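Local coordinates for DUF211 domain-containing protein (Archaeoglobus fulgidus DSM 4304, PDB 3BPD) that is of unknown function but binds magnesium ions and assembles into a heptamer, at residues Arg8-Val13 and Val79-Ala84. The protein carries 1 engineered substitution. Numbering follows the deposited sequence.
Sequences RLVLDV and VDEVVA. With MG (magnesium ion), chain Y.
With CG of Arg-8 opposite the backbone N (chi1 -162°) and the chain bent at chi3 (69°), the guanidinium reaches Glu-81, whose side chain runs extended beyond CG. NH2 of Arg-8 lies 2.7 Å from OE2 of Glu-81 in a salt bridge on its syn side, tilted out of the carboxylate plane; NE adds a weak bond to the same oxygen. Guanidinium and carboxylate planes are 10° apart, so nearly parallel. NH2 also forms a salt bridge with Glu-90, while OE1 of Glu-81 accepts a hydrogen bond from ND2 of Asn-38 of a neighbouring subunit. Replacing Arg-8 by a leucine would probably leave both Glu-81 and Glu-90 without their cationic partner.

On the same face, CG2 of Val-10 packs 3.7 Å from CB of Glu-81. The opposite face is apolar: CD2 of Leu-9 lies 3.6 Å from CG1 of Val-82, and CD2 of Leu-11 3.9 Å from CG1 of Val-79, with helix 62-71 covering both leucines.

Val-10 O accepts Asp-80 N at 2.7 Å and, weakly, Glu-81 N. The extra residue, Asp-80, moves the register by one between the pairs Val-10/Glu-81 and Leu-11/Val-79. Beyond it, Asp-12 OD1 binds magnesium at 2.2 Å, a site shared with Ser-78. Two residues, Asp-80 and Glu-81, facing the single Val-10 make a classic beta bulge between central strand 6-16 and strand 75-85, outermost within the chain but continued by a strand of a neighbouring subunit.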
ATOM      1  N   ARG F   8      -8.263   7.833  20.039  1.00 28.65           N
ATOM      2  CA  ARG F   8      -7.477   8.638  19.114  1.00 26.97           C
ATOM      3  C   ARG F   8      -8.226   9.888  18.627  1.00 27.22           C
ATOM      4  O   ARG F   8      -9.429   9.856  18.349  1.00 26.70           O
ATOM      5  CB  ARG F   8      -7.042   7.779  17.917  1.00 25.21           C
ATOM      6  CG  ARG F   8      -5.883   8.365  17.120  1.00 24.17           C
ATOM      7  CD  ARG F   8      -5.494   7.460  15.966  1.00 22.04           C
ATOM      8  NE  ARG F   8      -6.528   7.433  14.940  1.00 23.56           N
ATOM      9  CZ  ARG F   8      -6.582   6.548  13.950  1.00 22.88           C
ATOM     10  NH1 ARG F   8      -5.653   5.610  13.847  1.00 20.70           N
ATOM     11  NH2 ARG F   8      -7.576   6.592  13.076  1.00 22.84           N
ATOM     12  N   LEU F   9      -7.501  10.994  18.533  1.00 26.46           N
ATOM     13  CA  LEU F   9      -8.078  12.252  18.082  1.00 26.28           C
ATOM     14  C   LEU F   9      -7.172  12.920  17.042  1.00 26.48           C
ATOM     15  O   LEU F   9      -5.943  12.885  17.147  1.00 28.05           O
ATOM     16  CB  LEU F   9      -8.258  13.216  19.269  1.00 26.03           C
ATOM     17  CG  LEU F   9      -9.213  12.810  20.388  1.00 26.96           C
ATOM     18  CD1 LEU F   9      -9.002  13.662  21.633  1.00 28.32           C
ATOM     19  CD2 LEU F   9     -10.629  12.943  19.875  1.00 28.82           C
ATOM     20  N   VAL F  10      -7.773  13.501  16.016  1.00 24.05           N
ATOM     21  CA  VAL F  10      -6.985  14.230  15.040  1.00 22.01           C
ATOM     22  C   VAL F  10      -7.566  15.627  15.155  1.00 21.23           C
ATOM     23  O   VAL F  10      -8.700  15.878  14.771  1.00 21.13           O
ATOM     24  CB  VAL F  10      -7.137  13.676  13.600  1.00 21.28           C
ATOM     25  CG1 VAL F  10      -6.451  14.625  12.614  1.00 18.24           C
ATOM     26  CG2 VAL F  10      -6.516  12.275  13.506  1.00 15.24           C
ATOM     27  N   LEU F  11      -6.791  16.523  15.736  1.00 21.67           N
ATOM     28  CA  LEU F  11      -7.249  17.878  15.933  1.00 23.09           C
ATOM     29  C   LEU F  11      -6.648  18.897  14.978  1.00 23.86           C
ATOM     30  O   LEU F  11      -5.443  18.930  14.763  1.00 25.69           O
ATOM     31  CB  LEU F  11      -6.961  18.296  17.373  1.00 23.31           C
ATOM     32  CG  LEU F  11      -7.521  17.329  18.417  1.00 23.28           C
ATOM     33  CD1 LEU F  11      -7.351  17.915  19.799  1.00 22.42           C
ATOM     34  CD2 LEU F  11      -8.992  17.063  18.133  1.00 23.64           C
ATOM     35  N   ASP F  12      -7.503  19.714  14.380  1.00 23.73           N
ATOM     36  CA  ASP F  12      -7.031  20.766  13.498  1.00 23.96           C
ATOM     37  C   ASP F  12      -6.832  21.962  14.416  1.00 23.36           C
ATOM     38  O   ASP F  12      -7.799  22.493  14.968  1.00 23.25           O
ATOM     39  CB  ASP F  12      -8.078  21.119  12.451  1.00 27.28           C
ATOM     40  CG  ASP F  12      -7.728  22.381  11.702  1.00 30.75           C
ATOM     41  OD1 ASP F  12      -8.611  22.917  11.004  1.00 33.68           O
ATOM     42  OD2 ASP F  12      -6.563  22.838  11.813  1.00 32.94           O
ATOM     43  N   VAL F  13      -5.586  22.387  14.577  1.00 22.20           N
ATOM     44  CA  VAL F  13      -5.291  23.502  15.461  1.00 21.61           C
ATOM     45  C   VAL F  13      -4.561  24.683  14.825  1.00 22.76           C
ATOM     46  O   VAL F  13      -3.649  24.508  14.017  1.00 23.73           O
ATOM     47  CB  VAL F  13      -4.475  23.012  16.678  1.00 19.92           C
ATOM     48  CG1 VAL F  13      -3.979  24.186  17.494  1.00 18.67           C
ATOM     49  CG2 VAL F  13      -5.337  22.108  17.540  1.00 19.29           C
ATOM     50  N   VAL F  79     -12.339  18.992  15.179  1.00 21.91           N
ATOM     51  CA  VAL F  79     -11.943  17.638  15.534  1.00 19.49           C
ATOM     52  C   VAL F  79     -12.136  16.865  14.236  1.00 18.62           C
ATOM     53  O   VAL F  79     -13.259  16.599  13.845  1.00 20.38           O
ATOM     54  CB  VAL F  79     -12.882  17.085  16.637  1.00 18.22           C
ATOM     55  CG1 VAL F  79     -12.493  15.666  17.004  1.00 16.15           C
ATOM     56  CG2 VAL F  79     -12.835  17.998  17.858  1.00 14.86           C
ATOM     57  N   ASP F  80     -11.060  16.502  13.559  1.00 18.39           N
ATOM     58  CA  ASP F  80     -11.218  15.816  12.280  1.00 20.55           C
ATOM     59  C   ASP F  80     -11.415  14.309  12.346  1.00 20.88           C
ATOM     60  O   ASP F  80     -11.925  13.706  11.403  1.00 19.41           O
ATOM     61  CB  ASP F  80     -10.057  16.165  11.341  1.00 21.41           C
ATOM     62  CG  ASP F  80      -9.918  17.666  11.121  1.00 23.01           C
ATOM     63  OD1 ASP F  80     -10.921  18.395  11.220  1.00 22.82           O
ATOM     64  OD2 ASP F  80      -8.798  18.120  10.836  1.00 27.59           O
ATOM     65  N   GLU F  81     -11.008  13.697  13.449  1.00 22.09           N
ATOM     66  CA  GLU F  81     -11.207  12.267  13.617  1.00 23.38           C
ATOM     67  C   GLU F  81     -11.247  11.906  15.081  1.00 23.65           C
ATOM     68  O   GLU F  81     -10.537  12.495  15.893  1.00 23.64           O
ATOM     69  CB  GLU F  81     -10.107  11.451  12.949  1.00 23.73           C
ATOM     70  CG  GLU F  81     -10.643  10.122  12.425  1.00 28.37           C
ATOM     71  CD  GLU F  81      -9.580   9.062  12.205  1.00 29.92           C
ATOM     72  OE1 GLU F  81      -9.807   8.170  11.359  1.00 31.56           O
ATOM     73  OE2 GLU F  81      -8.532   9.099  12.885  1.00 31.68           O
ATOM     74  N   VAL F  82     -12.095  10.939  15.413  1.00 23.63           N
ATOM     75  CA  VAL F  82     -12.224  10.466  16.783  1.00 23.50           C
ATOM     76  C   VAL F  82     -12.351   8.958  16.744  1.00 22.89           C
ATOM     77  O   VAL F  82     -13.016   8.414  15.874  1.00 22.15           O
ATOM     78  CB  VAL F  82     -13.494  10.991  17.471  1.00 23.72           C
ATOM     79  CG1 VAL F  82     -13.383  10.766  18.967  1.00 25.83           C
ATOM     80  CG2 VAL F  82     -13.705  12.453  17.160  1.00 27.40           C
ATOM     81  N   VAL F  83     -11.706   8.279  17.679  1.00 23.43           N
ATOM     82  CA  VAL F  83     -11.807   6.831  17.759  1.00 22.88           C
ATOM     83  C   VAL F  83     -12.124   6.475  19.208  1.00 23.36           C
ATOM     84  O   VAL F  83     -11.501   6.991  20.131  1.00 23.61           O
ATOM     85  CB  VAL F  83     -10.509   6.158  17.319  1.00 22.09           C
ATOM     86  CG1 VAL F  83     -10.696   4.663  17.293  1.00 22.51           C
ATOM     87  CG2 VAL F  83     -10.113   6.660  15.945  1.00 21.33           C
ATOM     88  N   ALA F  84     -13.113   5.617  19.410  1.00 23.96           N
ATOM     89  CA  ALA F  84     -13.500   5.221  20.762  1.00 24.47           C
ATOM     90  C   ALA F  84     -13.859   3.745  20.826  1.00 24.66           C
ATOM     91  O   ALA F  84     -14.444   3.203  19.887  1.00 24.78           O
ATOM     92  CB  ALA F  84     -14.678   6.064  21.235  1.00 22.89           C
TER
HETATM   93 MG    MG Y 110     -10.548  22.056  10.319  1.00 30.31          MG